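Local coordinates for putative capsular polysaccharide biosynthesis protein (Streptococcus pneumoniae serotype 4, PDB 6EWJ) that is a putative sugar aminotransferase of teichoic acid biosynthesis, probably using pyridoxal 5'-phosphate as cofactor, at residues L68-D81 / S161-V174. Residues are numbered along the deposited sequence; the frame is centred on the assembly and turned at random.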
loop_
_atom_site.group_PDB
_atom_site.type_symbol
_atom_site.label_atom_id
_atom_site.label_comp_id
_atom_site.label_asym_id
_atom_site.label_seq_id
_atom_site.Cartn_x
_atom_site.Cartn_y
_atom_site.Cartn_z
ATOM N N LEU A 68 -7.540 -8.416 1.546
ATOM C CA LEU A 68 -8.743 -8.912 0.871
ATOM C C LEU A 68 -8.589 -8.826 -0.657
ATOM O O LEU A 68 -8.853 -9.792 -1.391
ATOM C CB LEU A 68 -9.975 -8.141 1.335
ATOM C CG LEU A 68 -11.369 -8.728 1.130
ATOM C CD1 LEU A 68 -11.524 -10.159 1.652
ATOM C CD2 LEU A 68 -12.414 -7.795 1.767
ATOM N N GLU A 69 -8.115 -7.701 -1.159
ATOM C CA GLU A 69 -7.790 -7.633 -2.592
ATOM C C GLU A 69 -6.858 -8.745 -3.045
ATOM O O GLU A 69 -7.071 -9.344 -4.130
ATOM C CB GLU A 69 -7.232 -6.243 -3.022
ATOM C CG GLU A 69 -7.239 -6.069 -4.525
ATOM C CD GLU A 69 -7.114 -4.610 -5.012
ATOM O OE1 GLU A 69 -7.487 -3.662 -4.278
ATOM O OE2 GLU A 69 -6.680 -4.392 -6.167
ATOM N N LEU A 70 -5.753 -8.951 -2.315
ATOM C CA LEU A 70 -4.776 -9.967 -2.753
ATOM C C LEU A 70 -5.353 -11.361 -2.762
ATOM O O LEU A 70 -5.044 -12.142 -3.649
ATOM C CB LEU A 70 -3.473 -9.912 -1.971
ATOM C CG LEU A 70 -2.576 -8.686 -2.277
ATOM C CD1 LEU A 70 -1.194 -8.945 -1.707
ATOM C CD2 LEU A 70 -2.489 -8.319 -3.754
ATOM N N ILE A 71 -6.206 -11.666 -1.794
ATOM C CA ILE A 71 -6.910 -12.951 -1.798
ATOM C C ILE A 71 -7.676 -13.124 -3.129
ATOM O O ILE A 71 -7.558 -14.147 -3.809
ATOM C CB ILE A 71 -7.863 -13.076 -0.580
ATOM C CG1 ILE A 71 -7.036 -13.154 0.713
ATOM C CG2 ILE A 71 -8.763 -14.299 -0.731
ATOM C CD1 ILE A 71 -7.826 -12.981 1.991
ATOM N N LEU A 72 -8.445 -12.086 -3.485
ATOM C CA LEU A 72 -9.141 -12.108 -4.742
ATOM C C LEU A 72 -8.211 -12.250 -5.914
ATOM O O LEU A 72 -8.520 -12.979 -6.851
ATOM C CB LEU A 72 -10.021 -10.867 -4.908
ATOM C CG LEU A 72 -11.148 -10.663 -3.911
ATOM C CD1 LEU A 72 -11.949 -9.440 -4.357
ATOM C CD2 LEU A 72 -12.036 -11.885 -3.787
ATOM N N ARG A 73 -7.071 -11.544 -5.896
ATOM C CA ARG A 73 -6.131 -11.661 -7.012
ATOM C C ARG A 73 -5.432 -13.032 -7.063
ATOM O O ARG A 73 -5.174 -13.556 -8.144
ATOM C CB ARG A 73 -5.116 -10.521 -7.027
ATOM C CG ARG A 73 -5.757 -9.174 -7.266
ATOM C CD ARG A 73 -4.742 -8.056 -7.335
ATOM N NE ARG A 73 -5.412 -6.792 -7.607
ATOM C CZ ARG A 73 -5.871 -6.373 -8.776
ATOM N NH1 ARG A 73 -5.718 -7.065 -9.903
ATOM N NH2 ARG A 73 -6.488 -5.194 -8.834
ATOM N N VAL A 74 -5.198 -13.646 -5.906
ATOM C CA VAL A 74 -4.590 -15.005 -5.859
ATOM C C VAL A 74 -5.611 -16.013 -6.449
ATOM O O VAL A 74 -5.275 -16.853 -7.297
ATOM C CB VAL A 74 -4.176 -15.380 -4.437
ATOM C CG1 VAL A 74 -3.956 -16.881 -4.295
ATOM C CG2 VAL A 74 -2.938 -14.575 -4.020
ATOM N N LEU A 75 -6.873 -15.847 -6.064
ATOM C CA LEU A 75 -7.960 -16.630 -6.674
ATOM C C LEU A 75 -8.247 -16.337 -8.169
ATOM O O LEU A 75 -9.025 -17.065 -8.797
ATOM C CB LEU A 75 -9.235 -16.444 -5.849
ATOM C CG LEU A 75 -9.177 -16.991 -4.427
ATOM C CD1 LEU A 75 -10.427 -16.598 -3.687
ATOM C CD2 LEU A 75 -8.972 -18.510 -4.414
ATOM N N GLU A 76 -7.610 -15.302 -8.719
ATOM C CA GLU A 76 -7.844 -14.775 -10.084
ATOM C C GLU A 76 -9.327 -14.460 -10.383
ATOM O O GLU A 76 -9.812 -14.670 -11.476
ATOM C CB GLU A 76 -7.212 -15.680 -11.132
ATOM C CG GLU A 76 -5.697 -15.780 -10.975
ATOM C CD GLU A 76 -5.093 -16.777 -11.925
ATOM O OE1 GLU A 76 -5.358 -17.934 -11.733
ATOM O OE2 GLU A 76 -4.350 -16.456 -12.873
ATOM N N VAL A 77 -10.024 -13.953 -9.387
ATOM C CA VAL A 77 -11.387 -13.442 -9.553
ATOM C C VAL A 77 -11.244 -12.153 -10.376
ATOM O O VAL A 77 -10.430 -11.282 -10.032
ATOM C CB VAL A 77 -12.057 -13.170 -8.174
ATOM C CG1 VAL A 77 -13.396 -12.449 -8.291
ATOM C CG2 VAL A 77 -12.258 -14.474 -7.433
ATOM N N GLY A 78 -11.996 -12.041 -11.464
ATOM C CA GLY A 78 -11.927 -10.860 -12.309
ATOM C C GLY A 78 -13.192 -10.587 -13.115
ATOM O O GLY A 78 -14.298 -10.955 -12.676
ATOM N N PRO A 79 -13.041 -9.913 -14.271
ATOM C CA PRO A 79 -14.181 -9.595 -15.154
ATOM C C PRO A 79 -15.027 -10.814 -15.477
ATOM O O PRO A 79 -14.488 -11.872 -15.784
ATOM C CB PRO A 79 -13.503 -9.051 -16.408
ATOM C CG PRO A 79 -12.248 -8.417 -15.894
ATOM C CD PRO A 79 -11.782 -9.344 -14.801
ATOM N N GLY A 80 -16.339 -10.665 -15.345
ATOM C CA GLY A 80 -17.263 -11.758 -15.600
ATOM C C GLY A 80 -17.578 -12.618 -14.385
ATOM O O GLY A 80 -18.573 -13.333 -14.415
ATOM N N ASP A 81 -16.765 -12.554 -13.327
ATOM C CA ASP A 81 -17.047 -13.256 -12.066
ATOM C C ASP A 81 -17.905 -12.409 -11.122
ATOM O O ASP A 81 -17.842 -11.184 -11.149
ATOM C CB ASP A 81 -15.763 -13.608 -11.316
ATOM C CG ASP A 81 -14.828 -14.503 -12.113
ATOM O OD1 ASP A 81 -15.304 -15.422 -12.781
ATOM O OD2 ASP A 81 -13.615 -14.276 -12.039
ATOM N N SER A 161 -12.255 -21.463 -13.191
ATOM C CA SER A 161 -11.495 -20.838 -14.297
ATOM C C SER A 161 -10.162 -20.243 -13.835
ATOM O O SER A 161 -9.723 -19.233 -14.345
ATOM C CB SER A 161 -12.351 -19.778 -14.997
ATOM O OG SER A 161 -12.673 -18.722 -14.121
ATOM N N SER A 162 -9.508 -20.905 -12.886
ATOM C CA SER A 162 -8.140 -20.567 -12.488
ATOM C C SER A 162 -7.570 -21.733 -11.692
ATOM O O SER A 162 -8.337 -22.605 -11.255
ATOM C CB SER A 162 -8.110 -19.310 -11.614
ATOM O OG SER A 162 -8.564 -19.586 -10.293
ATOM N N LYS A 163 -6.254 -21.729 -11.481
ATOM C CA LYS A 163 -5.592 -22.759 -10.703
ATOM C C LYS A 163 -6.299 -23.011 -9.371
ATOM O O LYS A 163 -6.781 -24.115 -9.112
ATOM C CB LYS A 163 -4.132 -22.403 -10.447
ATOM C CG LYS A 163 -3.384 -23.459 -9.632
ATOM C CD LYS A 163 -1.888 -23.208 -9.579
ATOM C CE LYS A 163 -1.528 -22.188 -8.525
ATOM N NZ LYS A 163 -0.052 -21.927 -8.487
ATOM N N TRP A 164 -6.390 -21.977 -8.552
ATOM C CA TRP A 164 -6.916 -22.127 -7.203
ATOM C C TRP A 164 -8.417 -22.395 -7.192
ATOM O O TRP A 164 -8.894 -23.160 -6.359
ATOM C CB TRP A 164 -6.541 -20.933 -6.327
ATOM C CG TRP A 164 -5.086 -20.865 -6.049
ATOM C CD1 TRP A 164 -4.228 -19.874 -6.433
ATOM C CD2 TRP A 164 -4.286 -21.849 -5.367
ATOM N NE1 TRP A 164 -2.947 -20.173 -6.030
ATOM C CE2 TRP A 164 -2.953 -21.382 -5.378
ATOM C CE3 TRP A 164 -4.566 -23.084 -4.760
ATOM C CZ2 TRP A 164 -1.903 -22.089 -4.770
ATOM C CZ3 TRP A 164 -3.526 -23.790 -4.165
ATOM C CH2 TRP A 164 -2.205 -23.283 -4.175
ATOM N N GLN A 165 -9.156 -21.844 -8.149
ATOM C CA GLN A 165 -10.596 -22.165 -8.250
ATOM C C GLN A 165 -10.847 -23.638 -8.558
ATOM O O GLN A 165 -11.832 -24.211 -8.084
ATOM C CB GLN A 165 -11.295 -21.319 -9.312
ATOM C CG GLN A 165 -11.405 -19.842 -8.958
ATOM C CD GLN A 165 -11.841 -19.016 -10.163
ATOM O OE1 GLN A 165 -12.611 -19.483 -11.005
ATOM N NE2 GLN A 165 -11.301 -17.812 -10.281
ATOM N N LYS A 166 -10.002 -24.214 -9.415
ATOM C CA LYS A 166 -10.072 -25.658 -9.691
ATOM C C LYS A 166 -9.779 -26.488 -8.466
ATOM O O LYS A 166 -10.387 -27.527 -8.297
ATOM C CB LYS A 166 -9.225 -26.105 -10.884
ATOM C CG LYS A 166 -9.763 -27.332 -11.594
ATOM C CD LYS A 166 -9.169 -27.619 -12.986
ATOM C CE LYS A 166 -8.790 -26.419 -13.875
ATOM N NZ LYS A 166 -7.380 -25.973 -13.686
ATOM N N ALA A 167 -8.847 -26.031 -7.630
ATOM C CA ALA A 167 -8.423 -26.782 -6.429
ATOM C C ALA A 167 -9.615 -26.990 -5.466
ATOM O O ALA A 167 -9.893 -28.088 -4.984
ATOM C CB ALA A 167 -7.261 -26.041 -5.748
ATOM N N PHE A 168 -10.251 -25.883 -5.131
ATOM C CA PHE A 168 -11.484 -25.888 -4.343
ATOM C C PHE A 168 -12.645 -26.613 -5.009
ATOM O O PHE A 168 -13.312 -27.458 -4.414
ATOM C CB PHE A 168 -11.792 -24.416 -3.966
ATOM C CG PHE A 168 -10.971 -23.914 -2.826
ATOM C CD1 PHE A 168 -9.767 -23.254 -3.052
ATOM C CD2 PHE A 168 -11.356 -24.153 -1.514
ATOM C CE1 PHE A 168 -9.010 -22.808 -1.993
ATOM C CE2 PHE A 168 -10.603 -23.704 -0.450
ATOM C CZ PHE A 168 -9.424 -23.024 -0.696
ATOM N N ASN A 169 -12.848 -26.283 -6.261
ATOM C CA ASN A 169 -13.975 -26.690 -7.044
ATOM C C ASN A 169 -15.396 -26.333 -6.555
ATOM O O ASN A 169 -16.379 -27.002 -6.877
ATOM C CB ASN A 169 -13.896 -28.142 -7.543
ATOM C CG ASN A 169 -14.289 -28.239 -9.015
ATOM O OD1 ASN A 169 -15.374 -28.712 -9.370
ATOM N ND2 ASN A 169 -13.434 -27.685 -9.878
ATOM N N ARG A 170 -15.457 -25.229 -5.830
ATOM C CA ARG A 170 -16.679 -24.665 -5.321
ATOM C C ARG A 170 -16.446 -23.167 -5.065
ATOM O O ARG A 170 -15.318 -22.663 -5.219
ATOM C CB ARG A 170 -17.078 -25.388 -4.025
ATOM C CG ARG A 170 -15.995 -25.456 -2.937
ATOM C CD ARG A 170 -16.631 -25.681 -1.557
ATOM N NE ARG A 170 -15.642 -25.847 -0.479
ATOM C CZ ARG A 170 -15.046 -24.856 0.181
ATOM N NH1 ARG A 170 -15.280 -23.584 -0.128
ATOM N NH2 ARG A 170 -14.184 -25.130 1.152
ATOM N N ILE A 171 -17.497 -22.478 -4.643
ATOM C CA ILE A 171 -17.393 -21.095 -4.172
ATOM C C ILE A 171 -16.435 -21.053 -2.988
ATOM O O ILE A 171 -16.535 -21.869 -2.082
ATOM C CB ILE A 171 -18.776 -20.521 -3.773
ATOM C CG1 ILE A 171 -19.657 -20.343 -5.013
ATOM C CG2 ILE A 171 -18.634 -19.153 -3.104
ATOM C CD1 ILE A 171 -21.136 -20.199 -4.743
ATOM N N VAL A 172 -15.521 -20.088 -2.999
ATOM C CA VAL A 172 -14.545 -19.923 -1.932
ATOM C C VAL A 172 -15.125 -18.920 -0.942
ATOM O O VAL A 172 -15.674 -17.853 -1.359
ATOM C CB VAL A 172 -13.163 -19.494 -2.497
ATOM C CG1 VAL A 172 -12.193 -19.139 -1.368
ATOM C CG2 VAL A 172 -12.564 -20.592 -3.375
ATOM N N ILE A 173 -14.998 -19.220 0.362
ATOM C CA ILE A 173 -15.528 -18.345 1.382
ATOM C C ILE A 173 -14.417 -17.603 2.038
ATOM O O ILE A 173 -13.564 -18.222 2.639
ATOM C CB ILE A 173 -16.370 -19.088 2.437
ATOM C CG1 ILE A 173 -17.507 -19.844 1.749
ATOM C CG2 ILE A 173 -16.934 -18.078 3.427
ATOM C CD1 ILE A 173 -18.367 -20.660 2.685
ATOM N N VAL A 174 -14.453 -16.270 1.919
ATOM C CA VAL A 174 -13.394 -15.399 2.395
ATOM C C VAL A 174 -13.958 -14.531 3.496
ATOM O O VAL A 174 -14.778 -13.633 3.239
ATOM C CB VAL A 174 -12.865 -14.501 1.281
ATOM C CG1 VAL A 174 -11.841 -13.510 1.822
ATOM C CG2 VAL A 174 -12.305 -15.362 0.154
#
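S162 and Q165 both donate to the backbone carbonyl of L75. Q165 NE2 lies 2.8 Å from L75 O and approaches tilted 19° from the carbonyl plane. S162 OG sits 3.0 Å from the same L75 O but comes from above that plane. The S162 hydroxyl takes the position between its own N and carbonyl carbon (chi1 75°). There it also accepts from Q165 N and caps helix 163-168. The other end of the Q165 amide, OE1, accepts from S161 N and S161 OG on one face of its plane, which should fix the amide's rotation. E76, with positive phi, closes the first helix in a Schellman motif.

Beside this polar end the contact is mostly apolar. With L75 CG beside the backbone N (chi1 -65°), the two methyls part, one to the strand and one to the helix. CD1 meets V172 CG1 tip to tip at 3.9 Å, while CD2 reaches W164 CB. V74 O lies near the plane of the W164 ring, at its edge, 3.3 Å from W164 CD1, and V74 CG1 touches the same edge carbon. Toward the N-terminal end of the helix, V174 turns CG2 to I71 CG2 (3.8 Å). V174 CG1 presses on L68 CD1 at 3.4 Å, tighter than usual van der Waals contact.

The contact packs helix 64-74 against helix 163-168 and strand 172-177 of the central mixed sheet. Helix 64-74 starts at A64 and T65, which bind pyridoxal 5'-phosphate, absent from this chain. L75 also touches V131 of strand 129-132 and F196 of strand 196-200. Helix 225-236 covers V74 and W164 through M228, and its E231 accepts from W164 NE1.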